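Local coordinates for putative cytidylyltransferase (Burkholderia pseudomallei, PDB 5X9Q), which probably transfers the adenylyl group of ATP to D-glycero-beta-D-manno-heptose 1-phosphate, yielding ADP-heptose and diphosphate in the heptose biosynthesis pathway, at residues 66-71 and 95-100; 105-110 and 115-120; 138-143 and 148-153. All blocks are in the same frame, centred on the assembly; numbering follows the deposited sequence.

Interaction 1: residues 66-71 and 95-100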
# COMPACT_ATOMS: atom_id res chain seq x y z
N LEU A 66 -7.74 8.96 -10.29
CA LEU A 66 -7.06 9.60 -9.18
C LEU A 66 -5.61 9.86 -9.47
O LEU A 66 -4.83 8.92 -9.68
CB LEU A 66 -7.18 8.76 -7.92
CG LEU A 66 -6.39 9.31 -6.72
CD1 LEU A 66 -6.88 10.72 -6.32
CD2 LEU A 66 -6.40 8.34 -5.52
N ILE A 67 -5.24 11.13 -9.43
CA ILE A 67 -3.87 11.57 -9.63
C ILE A 67 -3.28 12.05 -8.30
O ILE A 67 -3.91 12.82 -7.57
CB ILE A 67 -3.80 12.72 -10.68
CG1 ILE A 67 -4.53 12.32 -11.96
CG2 ILE A 67 -2.37 13.12 -10.95
CD1 ILE A 67 -4.51 13.37 -13.04
N VAL A 68 -2.08 11.59 -7.98
CA VAL A 68 -1.38 12.03 -6.78
C VAL A 68 -0.10 12.82 -7.14
O VAL A 68 0.73 12.35 -7.91
CB VAL A 68 -1.03 10.84 -5.89
CG1 VAL A 68 -0.50 11.32 -4.55
CG2 VAL A 68 -2.27 9.96 -5.69
N GLY A 69 0.01 14.04 -6.63
CA GLY A 69 1.21 14.84 -6.81
C GLY A 69 2.17 14.67 -5.65
O GLY A 69 1.78 14.73 -4.47
N VAL A 70 3.44 14.45 -5.97
CA VAL A 70 4.40 14.15 -4.90
C VAL A 70 5.57 15.14 -4.88
O VAL A 70 6.32 15.25 -5.85
CB VAL A 70 4.93 12.73 -5.04
CG1 VAL A 70 5.93 12.44 -3.93
CG2 VAL A 70 3.77 11.75 -5.00
N ASN A 71 5.70 15.85 -3.77
CA ASN A 71 6.79 16.80 -3.60
C ASN A 71 8.16 16.17 -3.89
O ASN A 71 8.51 15.13 -3.30
CB ASN A 71 6.79 17.36 -2.18
CG ASN A 71 5.48 18.03 -1.82
OD1 ASN A 71 4.45 17.36 -1.60
ND2 ASN A 71 5.51 19.35 -1.70
N ALA A 95 6.97 5.55 -6.02
CA ALA A 95 6.78 4.13 -6.33
C ALA A 95 5.79 3.45 -5.37
O ALA A 95 4.94 2.66 -5.82
CB ALA A 95 8.13 3.41 -6.32
N LEU A 96 5.88 3.75 -4.07
CA LEU A 96 4.96 3.18 -3.09
C LEU A 96 3.54 3.53 -3.45
O LEU A 96 2.67 2.66 -3.47
CB LEU A 96 5.26 3.69 -1.69
CG LEU A 96 6.00 2.76 -0.76
CD1 LEU A 96 5.03 1.76 -0.23
CD2 LEU A 96 7.09 2.09 -1.55
N LEU A 97 3.29 4.81 -3.74
CA LEU A 97 1.96 5.25 -4.14
C LEU A 97 1.46 4.50 -5.36
O LEU A 97 0.29 4.09 -5.43
CB LEU A 97 1.98 6.76 -4.40
CG LEU A 97 2.12 7.52 -3.08
CD1 LEU A 97 2.63 8.93 -3.26
CD2 LEU A 97 0.76 7.54 -2.40
N ALA A 98 2.35 4.29 -6.33
CA ALA A 98 1.93 3.64 -7.56
C ALA A 98 1.51 2.19 -7.32
O ALA A 98 0.69 1.64 -8.06
CB ALA A 98 3.04 3.71 -8.61
N ALA A 99 2.04 1.58 -6.26
CA ALA A 99 1.73 0.19 -5.94
C ALA A 99 0.31 0.05 -5.43
O ALA A 99 -0.21 -1.07 -5.33
CB ALA A 99 2.71 -0.36 -4.92
N LEU A 100 -0.32 1.18 -5.13
CA LEU A 100 -1.66 1.19 -4.57
C LEU A 100 -2.74 0.96 -5.61
O LEU A 100 -2.71 1.53 -6.71
CB LEU A 100 -1.90 2.53 -3.87
CG LEU A 100 -0.98 2.75 -2.67
CD1 LEU A 100 -1.15 4.13 -2.08
CD2 LEU A 100 -1.27 1.65 -1.63

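Interaction 2: residues 105-110 and 115-120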
# COMPACT_ATOMS: atom_id res chain seq x y z
N TRP A 105 -2.43 7.62 -11.32
CA TRP A 105 -1.27 8.32 -11.85
C TRP A 105 -0.53 9.01 -10.73
O TRP A 105 -1.14 9.63 -9.87
CB TRP A 105 -1.69 9.35 -12.92
CG TRP A 105 -2.48 8.75 -14.07
CD1 TRP A 105 -3.84 8.84 -14.29
CD2 TRP A 105 -1.96 7.93 -15.12
NE1 TRP A 105 -4.17 8.14 -15.42
CE2 TRP A 105 -3.04 7.58 -15.95
CE3 TRP A 105 -0.68 7.48 -15.46
CZ2 TRP A 105 -2.89 6.78 -17.09
CZ3 TRP A 105 -0.52 6.69 -16.59
CH2 TRP A 105 -1.62 6.35 -17.39
N VAL A 106 0.80 8.91 -10.75
CA VAL A 106 1.63 9.60 -9.76
C VAL A 106 2.59 10.55 -10.49
O VAL A 106 3.34 10.12 -11.38
CB VAL A 106 2.42 8.60 -8.88
CG1 VAL A 106 3.15 9.33 -7.76
CG2 VAL A 106 1.48 7.52 -8.30
N VAL A 107 2.53 11.83 -10.12
CA VAL A 107 3.34 12.89 -10.73
C VAL A 107 4.15 13.63 -9.69
O VAL A 107 3.62 14.02 -8.64
CB VAL A 107 2.47 13.95 -11.43
CG1 VAL A 107 3.33 15.08 -11.94
CG2 VAL A 107 1.74 13.34 -12.55
N GLY A 108 5.44 13.84 -9.94
CA GLY A 108 6.24 14.67 -9.05
C GLY A 108 6.17 16.15 -9.41
O GLY A 108 5.98 16.48 -10.58
N PHE A 109 6.37 17.04 -8.44
CA PHE A 109 6.50 18.46 -8.74
C PHE A 109 7.57 19.06 -7.85
O PHE A 109 7.78 18.59 -6.74
CB PHE A 109 5.17 19.21 -8.58
CG PHE A 109 4.63 19.19 -7.18
CD1 PHE A 109 3.85 18.12 -6.73
CD2 PHE A 109 4.89 20.25 -6.31
CE1 PHE A 109 3.35 18.10 -5.42
CE2 PHE A 109 4.38 20.25 -5.01
CZ PHE A 109 3.61 19.16 -4.56
N ASP A 110 8.27 20.07 -8.37
CA ASP A 110 9.45 20.65 -7.72
C ASP A 110 9.16 21.91 -6.89
O ASP A 110 9.87 22.22 -5.94
CB ASP A 110 10.49 21.01 -8.77
CG ASP A 110 11.13 19.79 -9.38
OD1 ASP A 110 11.64 18.92 -8.64
OD2 ASP A 110 11.18 19.73 -10.62
N VAL A 115 0.37 24.40 -6.88
CA VAL A 115 -0.49 25.26 -7.70
C VAL A 115 -0.23 25.18 -9.20
O VAL A 115 -1.17 25.05 -9.98
CB VAL A 115 -0.41 26.74 -7.25
CG1 VAL A 115 -1.12 27.64 -8.25
CG2 VAL A 115 -1.02 26.88 -5.86
N SER A 116 1.02 25.25 -9.64
CA SER A 116 1.23 25.20 -11.08
C SER A 116 1.02 23.78 -11.60
O SER A 116 0.62 23.60 -12.75
CB SER A 116 2.64 25.68 -11.48
OG SER A 116 3.59 24.64 -11.25
N LEU A 117 1.30 22.77 -10.78
CA LEU A 117 0.99 21.40 -11.22
C LEU A 117 -0.53 21.27 -11.42
O LEU A 117 -0.99 20.84 -12.48
CB LEU A 117 1.50 20.36 -10.22
CG LEU A 117 1.10 18.89 -10.50
CD1 LEU A 117 1.56 18.36 -11.85
CD2 LEU A 117 1.64 18.00 -9.41
N ILE A 118 -1.30 21.72 -10.43
CA ILE A 118 -2.76 21.64 -10.49
C ILE A 118 -3.33 22.44 -11.65
O ILE A 118 -4.34 22.03 -12.26
CB ILE A 118 -3.39 22.12 -9.17
CG1 ILE A 118 -3.10 21.07 -8.09
CG2 ILE A 118 -4.91 22.34 -9.33
CD1 ILE A 118 -3.61 21.41 -6.73
N GLU A 119 -2.68 23.55 -11.98
CA GLU A 119 -3.14 24.35 -13.09
C GLU A 119 -2.99 23.51 -14.36
O GLU A 119 -3.90 23.47 -15.22
CB GLU A 119 -2.36 25.69 -13.14
CG GLU A 119 -2.67 26.60 -14.34
CD GLU A 119 -2.13 28.05 -14.16
OE1 GLU A 119 -2.31 28.65 -13.08
OE2 GLU A 119 -1.49 28.57 -15.09
N ALA A 120 -1.89 22.79 -14.44
CA ALA A 120 -1.56 22.00 -15.62
C ALA A 120 -2.46 20.77 -15.74
O ALA A 120 -2.87 20.37 -16.83
CB ALA A 120 -0.07 21.60 -15.58

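Interaction 3: residues 138-143 and 148-153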
# COMPACT_ATOMS: atom_id res chain seq x y z
N PRO A 138 -4.57 28.02 -1.69
CA PRO A 138 -4.53 28.65 -3.02
C PRO A 138 -5.13 27.72 -4.07
O PRO A 138 -5.93 28.16 -4.89
CB PRO A 138 -3.04 28.87 -3.29
CG PRO A 138 -2.35 28.66 -1.98
CD PRO A 138 -3.25 27.96 -1.03
N GLU A 139 -4.77 26.44 -4.01
CA GLU A 139 -5.22 25.47 -5.00
C GLU A 139 -6.75 25.25 -4.97
O GLU A 139 -7.35 24.98 -6.01
CB GLU A 139 -4.50 24.13 -4.81
CG GLU A 139 -4.55 23.59 -3.39
CD GLU A 139 -3.34 23.99 -2.57
OE1 GLU A 139 -2.83 23.14 -1.81
OE2 GLU A 139 -2.94 25.18 -2.65
N SER A 140 -7.38 25.43 -3.82
CA SER A 140 -8.84 25.36 -3.74
C SER A 140 -9.46 26.42 -4.61
O SER A 140 -10.41 26.17 -5.36
CB SER A 140 -9.34 25.55 -2.32
OG SER A 140 -8.86 24.54 -1.47
N ALA A 141 -8.93 27.63 -4.48
CA ALA A 141 -9.43 28.75 -5.23
C ALA A 141 -9.19 28.50 -6.69
O ALA A 141 -10.07 28.77 -7.52
CB ALA A 141 -8.74 30.06 -4.79
N LEU A 142 -8.01 27.97 -7.02
CA LEU A 142 -7.70 27.69 -8.41
C LEU A 142 -8.74 26.75 -9.00
O LEU A 142 -9.37 27.07 -10.03
CB LEU A 142 -6.31 27.08 -8.56
CG LEU A 142 -5.91 26.75 -10.01
CD1 LEU A 142 -5.80 28.00 -10.87
CD2 LEU A 142 -4.61 25.97 -10.05
N VAL A 143 -8.97 25.62 -8.34
CA VAL A 143 -9.88 24.61 -8.88
C VAL A 143 -11.33 25.09 -8.91
O VAL A 143 -12.05 24.90 -9.92
CB VAL A 143 -9.79 23.30 -8.07
CG1 VAL A 143 -10.88 22.34 -8.52
CG2 VAL A 143 -8.45 22.68 -8.27
N GLY A 148 -14.69 23.54 -10.43
CA GLY A 148 -14.40 22.26 -9.78
C GLY A 148 -14.72 22.28 -8.29
O GLY A 148 -15.17 23.29 -7.75
N ARG A 149 -14.49 21.16 -7.61
CA ARG A 149 -14.79 21.06 -6.19
C ARG A 149 -13.52 20.80 -5.43
O ARG A 149 -12.59 20.19 -5.95
CB ARG A 149 -15.80 19.96 -5.88
CG ARG A 149 -17.21 20.22 -6.44
CD ARG A 149 -17.53 19.36 -7.65
NE ARG A 149 -18.23 18.13 -7.28
CZ ARG A 149 -18.32 17.03 -8.03
NH1 ARG A 149 -19.01 15.99 -7.58
NH2 ARG A 149 -17.75 16.96 -9.24
N ALA A 150 -13.49 21.28 -4.19
CA ALA A 150 -12.34 21.12 -3.34
C ALA A 150 -12.83 20.71 -1.97
O ALA A 150 -13.78 21.29 -1.45
CB ALA A 150 -11.56 22.42 -3.27
N LEU A 151 -12.24 19.68 -1.39
CA LEU A 151 -12.75 19.23 -0.12
C LEU A 151 -11.72 18.46 0.66
O LEU A 151 -10.77 17.91 0.10
CB LEU A 151 -14.01 18.40 -0.33
CG LEU A 151 -13.93 17.11 -1.13
CD1 LEU A 151 -13.90 15.89 -0.22
CD2 LEU A 151 -15.12 17.10 -2.09
N ALA A 152 -11.89 18.44 1.98
CA ALA A 152 -10.98 17.73 2.86
C ALA A 152 -11.63 16.42 3.27
O ALA A 152 -12.83 16.37 3.53
CB ALA A 152 -10.67 18.57 4.09
N ILE A 153 -10.88 15.35 3.28
CA ILE A 153 -11.42 14.09 3.67
C ILE A 153 -10.64 13.77 4.89
O ILE A 153 -9.46 13.80 4.85
CB ILE A 153 -11.19 13.00 2.62
CG1 ILE A 153 -12.08 13.19 1.41
CG2 ILE A 153 -11.47 11.64 3.19
CD1 ILE A 153 -11.78 12.24 0.27

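Interaction 1: residues 66-71 and 95-100
Leu97 reaches from helix 90-98 and lays one methyl, CD1, over the side chains of Val68 and Val70 on strand 65-71. The contact belongs to the Rossmann-like alpha/beta fold of the cytidylyltransferase-like family, in which helices cover a parallel sheet, and it fastens helix 90-98 to one face of that sheet. Val68 and Val70 lie two residues apart on the strand and therefore present their side chains on this same face. The backbones stay well separated, with Val68 CA and Leu97 CA 8.0 Å apart, and the gap is bridged by side chains alone. CB of Leu97 points toward the strand, and with CG anti to the carbonyl carbon (chi1 -72°) CD1 ends against the two valines. The leucine crosses Val68 at about a right angle and Val70 more slantwise. No hydrogen bond links the two segments, and the three touching residues are all buried. Leu56 of helix 50-62, the loop residue Phe45, and Val106 of strand 105-109 also touch Leu97, so the leucine is shared among several elements of the core. Just beyond it, Ala99 and Leu100 pack against Leu100 and Ala99 of the second subunit, placing the end of this segment at the dimer interface. Leu97 CD1 lies 4.1 Å from Val68 CG1 but only 3.5 Å from Val70 CG2, the methyl anti to the carbonyl carbon of Val70.

Interaction 2: residues 105-110 and 115-120
Leu117 points its two methyls at different neighbours on strand 105-109: CD1 at Val107 and CD2 at Phe109. Its side chain crosses that of Phe109 at about a right angle and meets Val107 at a slant. With CG anti to the backbone N (chi1 174°), the leucine extends from helix 115-121 toward the strand, and its fork spans the two residues. Leu117 CD2 comes within 3.5 Å of Phe109 CD1, approaching the ring obliquely, and also touches the root of the side chain, 3.8 Å from Phe109 CB. On the other branch, Leu117 CD1 sits 3.7 Å from Val107 CG1. Strand 105-109 is an outermost strand of this chain's parallel sheet, and the short connection after it turns the chain back so that helix 115-121 packs on the sheet face, as in other Rossmann-like alpha/beta folds. Helix 24-30 closes in on the same group, with Arg24 touching both Phe109 and Leu117 and Leu27 touching Val107. Phe109 holds CG between its backbone N and carbonyl carbon (chi1 62°), a setting that goes with the ring lying over the neighbouring strand 65-71, where it packs on Gly69 and Asn71. The closest pair of CA atoms, Phe109 and Leu117, is separated by 6.7 Å.

Interaction 3: residues 138-143 and 148-153
Val143 makes both the hydrogen bond of this contact and much of its packing, meeting Gly148 and Arg149 at the point where the chain leaves helix 138-145 and enters strand 149-153. The polar link joins main chain to main chain: Gly148 N donates to Val143 O over 3.0 Å. It is a bent bond, with an N-H...O angle of 143°, and the donor stands above the carbonyl plane by 36°. It ties the last turn of the helix to the residue just before the strand and so closes the helix-to-strand connection of the beta-alpha-beta unit formed by strand 125-129, helix 138-145 and strand 149-153.

Van der Waals contacts accompany this bond. Val143 CG1, placed anti to the backbone N (chi1 172°), rests 3.7 Å from Gly148 CA and 3.8 Å from Arg149 O, touching main-chain atoms of the strand segment. Gly148 has no side chain, and the methyl rests directly against its CA. One turn earlier on the helix, Ser140 lies beside Ala150: the serine CB is 4.0 Å from Ala150 CB, and Ser140 OG is 3.9 Å from the same methyl. That hydroxyl is hydrogen-bonded to Met134 O, while Met134 also packs against Ala150. Val143 in turn touches Leu126 of the neighbouring strand and Ile118 of helix 115-121.

Small side chains let the two backbones come close, with Ser140 CA and Ala150 CA 5.5 Å apart and Val143 and Gly148 closer still. Further along the helix, Arg144 adds a weak hydrogen bond to Ala150 O. Between residues 138-143 and 148-153 themselves there is one main-chain hydrogen bond and no charged pair, which implies that their close packing rests on small residues and main-chain atoms.

Interactions 1 and 2 are buried contacts of apolar side chains, each built round one leucine set on two residues of a strand, whereas interaction 3 is partly buried and adds a main-chain hydrogen bond. All three join a helix to the same parallel sheet. Interactions 1 and 2 use neighbouring strands, linked by backbone pairs such as Val70 N to Val107 O (2.7 Å), a probable hydrogen bond. Interaction 3 involves the outermost strand at the other end of the sheet, yet its helix packs against that of interaction 2 through Ile118, Glu139 and Leu142. Interactions 1 and 3 do not touch, and their centres lie about 19 Å apart.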